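Local coordinates for protein chitinase (Thermococcus chitonophagus, PDB 5XSW) that probably hydrolyses chitin as an endochitinase, this chain being the C-terminal part of a longer protein and pairing a beta-rich domain with a mostly helical one that binds the glycan, at residues 6-11 with 94-99; 104-109 with 303-308; 226-231 with 237-242. All coordinates share one frame; numbering follows the deposited sequence.

In the fold
The three contacts run from the far end of the beta-rich N-terminal domain to the glycan side of the helical domain. Contact 1 comes first along the chain, and its centre lies about 42 Å from the centre of the chain. Contact 2, whose centre is about 33 Å from that of contact 1, joins the loop leaving strand 98-104 to helix 288-311, and so ties the two domains together. Strand 98-104 begins within contact 1 and ends within contact 2. Contact 3, the hairpin 228-232 with 235-239, is nested in the loop that contact 2 closes; their centres are about 40 Å apart. Contacts 1 and 3, about 73 Å apart between centres, lie on opposite sides of the chain centre.

Contact 1. Residues 6-11 with 94-99; sequences VSETGD and NPYPHN
At the edge of the four-stranded antiparallel sheet of the N-terminal domain, Glu8 on the outermost strand 3-9 meets Tyr96, which lies in the loop leading into strand 98-104 of the other sheet. The backbones stay apart, with 9.8 Å between Glu8 CA and Tyr96 CA, so the contact is made by side chains alone. Glu8 spans the gap because CG stands anti to the backbone N (chi1 177°) and the chain continues extended to its carboxylate. Tyr96 OH donates a hydrogen bond to Glu8 OE1 at 2.4 Å, a separation so short that its exact value is doubtful. Glu8 OE1 arrives at the ring edge, near the ring plane, and also lies 3.2 Å from Tyr96 CE1. Carboxylate and ring planes are turned 69° apart, and the two side chains cross at about a right angle. Glu8 OE2 is 3.3 Å from Tyr96 OH but at an angle too poor for a bond; it forms a salt bridge with Lys90 instead. The Lys90 amine is also hydrogen-bonded to Tyr96 OH, so it probably draws the carboxylate and the phenol together.

Neighbours in the loop add contacts. Pro95 CG sits 4.1 Å above one face of the Tyr96 ring, offset toward the rim. His98 ND1 donates to Tyr96 O at 2.6 Å, an almost straight bond (172°) lying in the imidazole plane, which ties the imidazole back to the backbone just before strand 98-104. Tyr96 also touches Ile13 of strand 12-21. Val6 and Ser7 both face Thr14 in a classic beta bulge, just before Glu8. The contact thus links an edge strand of one sheet to the loop entering the other, within a beta domain built from two antiparallel sheets.

Contact 2. Residues 104-109 with 303-308; sequences YLRGES and ERELLY
Arg106, in the loop after strand 98-104, lies against Glu305 on helix 288-311 from CG outward. From CB the chain runs to CG and then bends at chi2 (-90°), a turn that lays the aliphatic part beside the carboxylate: CG and CD both rest against the same oxygen, with Arg106 CD 3.5 Å from Glu305 OE1. Next, Arg106 NE donates to Glu305 OE1 at 2.7 Å. At the tip Arg106 NH2 donates to Glu305 OE2, also at 2.7 Å and nearly straight (167°). The grip is therefore side-on and bidentate, each oxygen accepting through its syn lone pair, and the guanidinium and carboxylate planes lie only 9° apart. Arg106 NH2 further binds a glycerol, probably from the crystallisation liquor, while Glu305 OE2 also has the hydroxyl of Tyr112 as partner.

A water joins the same carboxylate to the loop backbone. It accepts from Gly107 N at 2.8 Å, then donates to Glu305 O at 2.6 Å and to Glu305 OE1 at 2.8 Å, so both of its protons are used and the loop backbone is coupled to the helix. Next to the water, Gly107 packs directly on the helix, with Gly107 CA 4.1 Å from Tyr308 CB. Further along the loop Ser109 O lies 3.8 Å from Tyr308 CE1, obliquely to the ring, and this carbonyl is hydrogen-bonded to Asn316 ND2. Tyr308 is held by Asn316 at its hydroxyl and by a ring stack with Tyr315.

Three of the five touching residues are buried, and two straight in-plane bonds, a water and Tyr112 together satisfy the Glu305 carboxylate. Such an environment would probably favour its ionised form, and the two in-plane bonds restrict the rotation of both flat groups.

Contact 3. Residues 226-231 with 237-242; sequences KGYKVI and YYWPVQ. With NAG (2-acetamido-2-deoxy-beta-D-glucopyranose), chain C; PO4 (phosphate ion), chain F.
Trp239 has Val241 CG1 over one face of its indole, 3.4 Å above the plane and over the ring centre, while Val241 O and phosphate O2 lie at the edge of the Tyr228 ring. The same methyl, Val241 CG1, is 3.9 Å from Tyr228 CD2. Its chi1 of 63° puts this branch between the backbone N and the carbonyl carbon, where it touches both aromatic residues. Tyr228 OH donates to phosphate O2 at 2.7 Å in the ring plane; the ion probably comes from the crystallisation liquor. On the other side of the hairpin, Lys229 runs alongside Tyr238, its CD 3.6 Å from Tyr238 CE1 at the ring edge. Val230 CG2 meets Trp239 CB at 4.0 Å on the face shared with Tyr228 and Tyr237, and Trp182 adds an edge-to-face contact to the indole.

Tyr228 with Trp239 and Val230 with Tyr237 are antiparallel hydrogen-bonded pairs. Trp239 N to Tyr228 O is short at 2.7 Å and lies in the carbonyl plane, whereas Tyr228 N reaches Trp239 O at 3.2 Å from 46° above the plane of the Trp239 carbonyl, not on a lone pair. This pair is the last before both chains leave the strands at Gly227 and Pro240. Beyond it, Gln242 OE1 approaches NAG C8 at 3.5 Å, and the backbone N of Gln242 is hydrogen-bonded to the Asn214 side chain of the same pocket. This is a beta hairpin of antiparallel strands whose outgoing end borders the glycan-binding pocket.

Contact 1. Residues 6-11 with 94-99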
loop_
_atom_site.group_PDB
_atom_site.type_symbol
_atom_site.label_atom_id
_atom_site.label_comp_id
_atom_site.label_asym_id
_atom_site.label_seq_id
_atom_site.Cartn_x
_atom_site.Cartn_y
_atom_site.Cartn_z
ATOM N N VAL A 6 25.143 -30.585 -21.572
ATOM C CA VAL A 6 25.523 -30.048 -22.880
ATOM C C VAL A 6 26.710 -30.870 -23.438
ATOM O O VAL A 6 26.762 -31.243 -24.618
ATOM C CB VAL A 6 25.917 -28.584 -22.799
ATOM C CG1 VAL A 6 26.605 -28.152 -24.098
ATOM C CG2 VAL A 6 24.677 -27.731 -22.506
ATOM N N SER A 7 27.641 -31.165 -22.550
ATOM C CA SER A 7 28.803 -31.950 -22.910
ATOM C C SER A 7 29.492 -32.492 -21.678
ATOM O O SER A 7 29.444 -31.880 -20.604
ATOM C CB SER A 7 29.772 -31.083 -23.721
ATOM O OG SER A 7 30.315 -30.064 -22.899
ATOM N N GLU A 8 30.133 -33.652 -21.838
ATOM C CA GLU A 8 31.076 -34.141 -20.848
ATOM C C GLU A 8 32.389 -34.375 -21.605
ATOM O O GLU A 8 32.453 -35.242 -22.475
ATOM C CB GLU A 8 30.588 -35.419 -20.145
ATOM C CG GLU A 8 31.684 -35.947 -19.135
ATOM C CD GLU A 8 31.221 -37.050 -18.198
ATOM O OE1 GLU A 8 30.049 -37.484 -18.286
ATOM O OE2 GLU A 8 32.045 -37.503 -17.364
ATOM N N THR A 9 33.402 -33.568 -21.292
ATOM C CA THR A 9 34.656 -33.512 -22.043
ATOM C C THR A 9 35.818 -33.394 -21.090
ATOM O O THR A 9 35.956 -32.383 -20.392
ATOM C CB THR A 9 34.724 -32.315 -22.977
ATOM O OG1 THR A 9 33.543 -32.263 -23.789
ATOM C CG2 THR A 9 35.973 -32.415 -23.858
ATOM N N GLY A 10 36.669 -34.413 -21.049
ATOM C CA GLY A 10 37.638 -34.464 -19.974
ATOM C C GLY A 10 36.903 -34.708 -18.671
ATOM O O GLY A 10 35.957 -35.504 -18.620
ATOM N N ASP A 11 37.362 -34.050 -17.616
ATOM C CA ASP A 11 36.686 -34.096 -16.333
ATOM C C ASP A 11 35.666 -32.926 -16.189
ATOM O O ASP A 11 35.136 -32.680 -15.105
ATOM C CB ASP A 11 37.716 -34.068 -15.198
ATOM C CG ASP A 11 38.490 -32.750 -15.124
ATOM O OD1 ASP A 11 38.584 -32.016 -16.139
ATOM O OD2 ASP A 11 39.022 -32.453 -14.029
ATOM N N ASN A 94 28.541 -38.941 -7.218
ATOM C CA ASN A 94 27.271 -38.422 -7.787
ATOM C C ASN A 94 27.545 -37.048 -8.325
ATOM O O ASN A 94 27.108 -36.063 -7.746
ATOM C CB ASN A 94 26.198 -38.393 -6.701
ATOM C CG ASN A 94 24.766 -38.538 -7.245
ATOM O OD1 ASN A 94 24.465 -38.411 -8.462
ATOM N ND2 ASN A 94 23.896 -38.839 -6.336
ATOM N N PRO A 95 28.359 -36.975 -9.376
ATOM C CA PRO A 95 28.919 -35.703 -9.836
ATOM C C PRO A 95 27.966 -34.886 -10.742
ATOM O O PRO A 95 28.064 -33.664 -10.773
ATOM C CB PRO A 95 30.139 -36.148 -10.635
ATOM C CG PRO A 95 29.689 -37.486 -11.214
ATOM C CD PRO A 95 28.929 -38.125 -10.105
ATOM N N TYR A 96 27.116 -35.551 -11.518
ATOM C CA TYR A 96 26.150 -34.826 -12.366
ATOM C C TYR A 96 25.086 -34.063 -11.517
ATOM O O TYR A 96 24.479 -34.642 -10.608
ATOM C CB TYR A 96 25.443 -35.776 -13.333
ATOM C CG TYR A 96 26.403 -36.575 -14.181
ATOM C CD1 TYR A 96 27.090 -35.982 -15.222
ATOM C CD2 TYR A 96 26.634 -37.928 -13.924
ATOM C CE1 TYR A 96 27.991 -36.704 -15.999
ATOM C CE2 TYR A 96 27.522 -38.662 -14.704
ATOM C CZ TYR A 96 28.202 -38.045 -15.732
ATOM O OH TYR A 96 29.091 -38.749 -16.509
ATOM N N PRO A 97 24.885 -32.768 -11.817
ATOM C CA PRO A 97 23.844 -31.945 -11.145
ATOM C C PRO A 97 22.518 -32.681 -11.117
ATOM O O PRO A 97 22.024 -33.067 -12.164
ATOM C CB PRO A 97 23.765 -30.690 -12.035
ATOM C CG PRO A 97 25.205 -30.516 -12.521
ATOM C CD PRO A 97 25.692 -31.972 -12.766
ATOM N N HIS A 98 21.977 -32.928 -9.932
ATOM C CA HIS A 98 20.739 -33.697 -9.834
ATOM C C HIS A 98 19.882 -33.147 -8.682
ATOM O O HIS A 98 20.346 -32.329 -7.874
ATOM C CB HIS A 98 21.025 -35.209 -9.586
ATOM C CG HIS A 98 21.865 -35.444 -8.377
ATOM N ND1 HIS A 98 23.233 -35.268 -8.389
ATOM C CD2 HIS A 98 21.544 -35.839 -7.120
ATOM C CE1 HIS A 98 23.718 -35.508 -7.179
ATOM N NE2 HIS A 98 22.716 -35.869 -6.395
ATOM N N ASN A 99 18.665 -33.669 -8.574
ATOM C CA ASN A 99 17.727 -33.223 -7.563
ATOM C C ASN A 99 17.558 -31.673 -7.570
ATOM O O ASN A 99 17.689 -31.016 -6.535
ATOM C CB ASN A 99 18.167 -33.661 -6.184
ATOM C CG ASN A 99 17.034 -33.600 -5.203
ATOM O OD1 ASN A 99 15.841 -33.674 -5.590
ATOM N ND2 ASN A 99 17.371 -33.434 -3.932
#

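Contact 2. Residues 104-109 with 303-308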
loop_
_atom_site.group_PDB
_atom_site.type_symbol
_atom_site.label_atom_id
_atom_site.label_comp_id
_atom_site.label_asym_id
_atom_site.label_seq_id
_atom_site.Cartn_x
_atom_site.Cartn_y
_atom_site.Cartn_z
ATOM N N TYR A 104 10.131 -21.474 -4.380
ATOM C CA TYR A 104 9.392 -20.197 -4.538
ATOM C C TYR A 104 9.555 -19.351 -3.299
ATOM O O TYR A 104 9.856 -19.849 -2.179
ATOM C CB TYR A 104 7.914 -20.428 -4.766
ATOM C CG TYR A 104 7.633 -21.182 -6.001
ATOM C CD1 TYR A 104 8.020 -20.681 -7.238
ATOM C CD2 TYR A 104 7.009 -22.425 -5.936
ATOM C CE1 TYR A 104 7.765 -21.389 -8.388
ATOM C CE2 TYR A 104 6.748 -23.145 -7.085
ATOM C CZ TYR A 104 7.129 -22.619 -8.303
ATOM O OH TYR A 104 6.886 -23.323 -9.443
ATOM N N LEU A 105 9.295 -18.061 -3.452
ATOM C CA LEU A 105 9.405 -17.177 -2.301
ATOM C C LEU A 105 8.086 -17.272 -1.510
ATOM O O LEU A 105 7.182 -16.430 -1.640
ATOM C CB LEU A 105 9.685 -15.748 -2.794
ATOM C CG LEU A 105 9.992 -14.695 -1.767
ATOM C CD1 LEU A 105 11.197 -15.069 -0.909
ATOM C CD2 LEU A 105 10.243 -13.424 -2.582
ATOM N N ARG A 106 7.982 -18.297 -0.682
ATOM C CA ARG A 106 6.716 -18.730 -0.076
ATOM C C ARG A 106 7.092 -19.895 0.840
ATOM O O ARG A 106 7.845 -20.757 0.381
ATOM C CB ARG A 106 5.744 -19.166 -1.140
ATOM C CG ARG A 106 4.261 -19.075 -0.729
ATOM C CD ARG A 106 3.711 -20.339 -0.079
ATOM N NE ARG A 106 2.296 -20.185 0.305
ATOM C CZ ARG A 106 1.296 -20.953 -0.128
ATOM N NH1 ARG A 106 1.534 -22.006 -0.929
ATOM N NH2 ARG A 106 0.047 -20.716 0.312
ATOM N N GLY A 107 6.639 -19.904 2.101
ATOM C CA GLY A 107 7.087 -20.922 3.048
ATOM C C GLY A 107 6.512 -22.240 2.613
ATOM O O GLY A 107 5.295 -22.389 2.536
ATOM N N GLU A 108 7.379 -23.206 2.336
ATOM C CA GLU A 108 6.929 -24.521 1.868
ATOM C C GLU A 108 6.134 -25.277 2.958
ATOM O O GLU A 108 5.303 -26.115 2.661
ATOM C CB GLU A 108 8.179 -25.332 1.411
ATOM C CG GLU A 108 8.853 -24.683 0.179
ATOM C CD GLU A 108 10.185 -25.332 -0.246
ATOM O OE1 GLU A 108 10.642 -26.243 0.466
ATOM O OE2 GLU A 108 10.769 -24.912 -1.280
ATOM N N SER A 109 6.380 -24.970 4.222
ATOM C CA SER A 109 5.727 -25.711 5.305
ATOM C C SER A 109 4.494 -25.020 5.925
ATOM O O SER A 109 4.057 -25.338 7.046
ATOM C CB SER A 109 6.759 -25.971 6.395
ATOM O OG SER A 109 7.124 -24.758 7.021
ATOM N N GLU A 303 0.294 -11.310 6.221
ATOM C CA GLU A 303 1.288 -11.217 7.273
ATOM C C GLU A 303 1.878 -12.593 7.568
ATOM O O GLU A 303 3.084 -12.750 7.644
ATOM C CB GLU A 303 0.660 -10.680 8.553
ATOM C CG GLU A 303 -0.027 -9.335 8.439
ATOM C CD GLU A 303 -0.751 -8.966 9.712
ATOM O OE1 GLU A 303 -0.223 -9.271 10.787
ATOM O OE2 GLU A 303 -1.843 -8.393 9.639
ATOM N N ARG A 304 1.007 -13.586 7.687
ATOM C CA ARG A 304 1.421 -14.939 8.002
ATOM C C ARG A 304 2.287 -15.523 6.905
ATOM O O ARG A 304 3.312 -16.111 7.182
ATOM C CB ARG A 304 0.201 -15.824 8.237
ATOM C CG ARG A 304 0.508 -17.181 8.842
ATOM C CD ARG A 304 -0.711 -17.750 9.535
ATOM N NE ARG A 304 -0.528 -19.101 10.045
ATOM C CZ ARG A 304 -0.804 -20.202 9.363
ATOM N NH1 ARG A 304 -1.255 -20.130 8.125
ATOM N NH2 ARG A 304 -0.618 -21.383 9.921
ATOM N N GLU A 305 1.873 -15.316 5.662
ATOM C CA GLU A 305 2.633 -15.752 4.493
ATOM C C GLU A 305 3.993 -15.082 4.429
ATOM O O GLU A 305 5.005 -15.719 4.037
ATOM C CB GLU A 305 1.877 -15.504 3.170
ATOM C CG GLU A 305 0.581 -16.414 2.940
ATOM C CD GLU A 305 0.874 -17.765 2.229
ATOM O OE1 GLU A 305 2.057 -18.006 1.897
ATOM O OE2 GLU A 305 -0.097 -18.543 1.927
ATOM N N LEU A 306 4.051 -13.799 4.787
ATOM C CA LEU A 306 5.326 -13.075 4.732
ATOM C C LEU A 306 6.309 -13.660 5.796
ATOM O O LEU A 306 7.521 -13.828 5.531
ATOM C CB LEU A 306 5.118 -11.570 5.019
ATOM C CG LEU A 306 6.373 -10.725 5.090
ATOM C CD1 LEU A 306 7.100 -10.659 3.758
ATOM C CD2 LEU A 306 5.939 -9.298 5.550
ATOM N N LEU A 307 5.800 -13.880 6.998
ATOM C CA LEU A 307 6.621 -14.453 8.065
ATOM C C LEU A 307 7.176 -15.810 7.595
ATOM O O LEU A 307 8.384 -16.075 7.665
ATOM C CB LEU A 307 5.820 -14.583 9.341
ATOM C CG LEU A 307 5.664 -13.216 10.071
ATOM C CD1 LEU A 307 4.594 -13.203 11.134
ATOM C CD2 LEU A 307 6.992 -12.655 10.659
ATOM N N TYR A 308 6.292 -16.669 7.135
ATOM C CA TYR A 308 6.717 -17.982 6.646
ATOM C C TYR A 308 7.731 -17.879 5.542
ATOM O O TYR A 308 8.690 -18.673 5.520
ATOM C CB TYR A 308 5.525 -18.790 6.131
ATOM C CG TYR A 308 4.830 -19.692 7.165
ATOM C CD1 TYR A 308 5.363 -20.967 7.482
ATOM C CD2 TYR A 308 3.620 -19.330 7.728
ATOM C CE1 TYR A 308 4.704 -21.831 8.377
ATOM C CE2 TYR A 308 2.919 -20.190 8.615
ATOM C CZ TYR A 308 3.507 -21.469 8.921
ATOM O OH TYR A 308 2.853 -22.327 9.774
HETATM O O HOH W 1 4.775 -17.897 2.660
#

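Contact 3. Residues 226-231 with 237-242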
loop_
_atom_site.group_PDB
_atom_site.type_symbol
_atom_site.label_atom_id
_atom_site.label_comp_id
_atom_site.label_asym_id
_atom_site.label_seq_id
_atom_site.Cartn_x
_atom_site.Cartn_y
_atom_site.Cartn_z
ATOM N N LYS A 226 -23.238 6.844 22.290
ATOM C CA LYS A 226 -24.124 7.129 21.185
ATOM C C LYS A 226 -23.765 6.285 19.965
ATOM O O LYS A 226 -22.581 6.043 19.633
ATOM C CB LYS A 226 -24.082 8.616 20.837
ATOM C CG LYS A 226 -24.272 9.533 22.057
ATOM C CD LYS A 226 -24.197 11.011 21.669
ATOM C CE LYS A 226 -24.448 11.919 22.866
ATOM N NZ LYS A 226 -24.438 13.359 22.468
ATOM N N GLY A 227 -24.815 5.809 19.322
ATOM C CA GLY A 227 -24.696 5.008 18.127
ATOM C C GLY A 227 -26.088 4.757 17.590
ATOM O O GLY A 227 -27.074 5.352 18.069
ATOM N N TYR A 228 -26.154 3.918 16.558
ATOM C CA TYR A 228 -27.407 3.536 15.989
ATOM C C TYR A 228 -28.101 2.699 17.060
ATOM O O TYR A 228 -27.447 2.005 17.817
ATOM C CB TYR A 228 -27.184 2.757 14.658
ATOM C CG TYR A 228 -26.454 3.649 13.672
ATOM C CD1 TYR A 228 -27.153 4.621 12.940
ATOM C CD2 TYR A 228 -25.073 3.583 13.525
ATOM C CE1 TYR A 228 -26.498 5.481 12.055
ATOM C CE2 TYR A 228 -24.373 4.436 12.621
ATOM C CZ TYR A 228 -25.110 5.385 11.896
ATOM O OH TYR A 228 -24.486 6.229 11.044
ATOM N N LYS A 229 -29.423 2.777 17.124
ATOM C CA LYS A 229 -30.205 1.966 18.058
ATOM C C LYS A 229 -30.494 0.617 17.434
ATOM O O LYS A 229 -30.942 0.523 16.295
ATOM C CB LYS A 229 -31.553 2.623 18.385
ATOM C CG LYS A 229 -31.448 4.067 18.693
ATOM C CD LYS A 229 -30.544 4.280 19.834
ATOM C CE LYS A 229 -30.900 5.645 20.426
ATOM N NZ LYS A 229 -30.817 6.708 19.397
ATOM N N VAL A 230 -30.206 -0.438 18.167
ATOM C CA VAL A 230 -30.502 -1.769 17.690
ATOM C C VAL A 230 -31.298 -2.421 18.834
ATOM O O VAL A 230 -30.862 -2.408 20.007
ATOM C CB VAL A 230 -29.215 -2.548 17.384
ATOM C CG1 VAL A 230 -29.555 -4.004 16.987
ATOM C CG2 VAL A 230 -28.442 -1.861 16.246
ATOM N N ILE A 231 -32.477 -2.951 18.530
ATOM C CA ILE A 231 -33.257 -3.609 19.578
ATOM C C ILE A 231 -33.020 -5.112 19.444
ATOM O O ILE A 231 -33.289 -5.684 18.387
ATOM C CB ILE A 231 -34.807 -3.350 19.436
ATOM C CG1 ILE A 231 -35.148 -1.856 19.325
ATOM C CG2 ILE A 231 -35.617 -4.041 20.547
ATOM C CD1 ILE A 231 -34.586 -1.034 20.371
ATOM N N TYR A 237 -29.996 -1.492 22.455
ATOM C CA TYR A 237 -28.508 -1.381 22.454
ATOM C C TYR A 237 -28.066 -0.205 21.549
ATOM O O TYR A 237 -28.815 0.194 20.657
ATOM C CB TYR A 237 -27.866 -2.672 21.951
ATOM C CG TYR A 237 -27.990 -3.887 22.871
ATOM C CD1 TYR A 237 -29.126 -4.693 22.839
ATOM C CD2 TYR A 237 -27.011 -4.182 23.792
ATOM C CE1 TYR A 237 -29.255 -5.785 23.669
ATOM C CE2 TYR A 237 -27.105 -5.282 24.624
ATOM C CZ TYR A 237 -28.236 -6.071 24.558
ATOM O OH TYR A 237 -28.355 -7.148 25.369
ATOM N N TYR A 238 -26.843 0.313 21.769
ATOM C CA TYR A 238 -26.237 1.264 20.856
ATOM C C TYR A 238 -25.175 0.557 20.033
ATOM O O TYR A 238 -24.427 -0.263 20.568
ATOM C CB TYR A 238 -25.620 2.465 21.654
ATOM C CG TYR A 238 -26.661 3.014 22.599
ATOM C CD1 TYR A 238 -27.778 3.706 22.105
ATOM C CD2 TYR A 238 -26.600 2.750 23.980
ATOM C CE1 TYR A 238 -28.814 4.174 23.008
ATOM C CE2 TYR A 238 -27.623 3.193 24.875
ATOM C CZ TYR A 238 -28.717 3.910 24.378
ATOM O OH TYR A 238 -29.684 4.348 25.260
ATOM N N TRP A 239 -25.133 0.895 18.766
ATOM C CA TRP A 239 -24.143 0.340 17.813
ATOM C C TRP A 239 -23.191 1.475 17.429
ATOM O O TRP A 239 -23.499 2.210 16.526
ATOM C CB TRP A 239 -24.865 -0.169 16.550
ATOM C CG TRP A 239 -23.990 -0.967 15.592
ATOM C CD1 TRP A 239 -22.815 -1.594 15.895
ATOM C CD2 TRP A 239 -24.254 -1.235 14.216
ATOM N NE1 TRP A 239 -22.326 -2.225 14.780
ATOM C CE2 TRP A 239 -23.197 -2.039 13.738
ATOM C CE3 TRP A 239 -25.285 -0.883 13.344
ATOM C CZ2 TRP A 239 -23.115 -2.474 12.404
ATOM C CZ3 TRP A 239 -25.229 -1.329 12.001
ATOM C CH2 TRP A 239 -24.131 -2.117 11.545
ATOM N N PRO A 240 -22.057 1.620 18.135
ATOM C CA PRO A 240 -21.197 2.814 17.964
ATOM C C PRO A 240 -20.286 2.746 16.749
ATOM O O PRO A 240 -19.184 3.293 16.763
ATOM C CB PRO A 240 -20.357 2.844 19.279
ATOM C CG PRO A 240 -21.068 1.811 20.257
ATOM C CD PRO A 240 -21.609 0.753 19.252
ATOM N N VAL A 241 -20.717 2.045 15.711
ATOM C CA VAL A 241 -19.950 1.967 14.481
ATOM C C VAL A 241 -19.926 3.319 13.713
ATOM O O VAL A 241 -20.936 4.044 13.656
ATOM C CB VAL A 241 -20.549 0.854 13.589
ATOM C CG1 VAL A 241 -22.001 1.191 13.193
ATOM C CG2 VAL A 241 -19.737 0.672 12.276
ATOM N N GLN A 242 -18.804 3.686 13.091
ATOM C CA GLN A 242 -18.843 4.790 12.099
ATOM C C GLN A 242 -19.112 4.120 10.785
ATOM O O GLN A 242 -18.179 3.665 10.096
ATOM C CB GLN A 242 -17.522 5.605 12.062
ATOM C CG GLN A 242 -17.251 6.271 13.409
ATOM C CD GLN A 242 -15.863 6.940 13.527
ATOM O OE1 GLN A 242 -15.213 7.275 12.530
ATOM N NE2 GLN A 242 -15.431 7.131 14.743
HETATM C C1 NAG C . -9.998 2.672 16.418
HETATM C C2 NAG C . -9.883 3.267 15.066
HETATM C C3 NAG C . -8.973 2.439 14.174
HETATM C C4 NAG C . -7.641 2.160 14.805
HETATM C C5 NAG C . -7.865 1.531 16.119
HETATM C C6 NAG C . -6.529 1.325 16.781
HETATM C C7 NAG C . -11.748 4.566 13.949
HETATM C C8 NAG C . -13.162 4.560 13.309
HETATM N N2 NAG C . -11.233 3.364 14.473
HETATM O O3 NAG C . -8.751 3.064 12.891
HETATM O O4 NAG C . -6.918 1.164 14.051
HETATM O O5 NAG C . -8.669 2.399 16.992
HETATM O O6 NAG C . -6.894 0.839 18.066
HETATM O O7 NAG C . -11.030 5.570 14.005
HETATM P P PO4 F . -20.953 7.556 10.461
HETATM O O1 PO4 F . -21.842 8.370 9.515
HETATM O O2 PO4 F . -21.848 6.449 11.167
HETATM O O3 PO4 F . -20.467 8.437 11.569
HETATM O O4 PO4 F . -19.704 7.017 9.690
#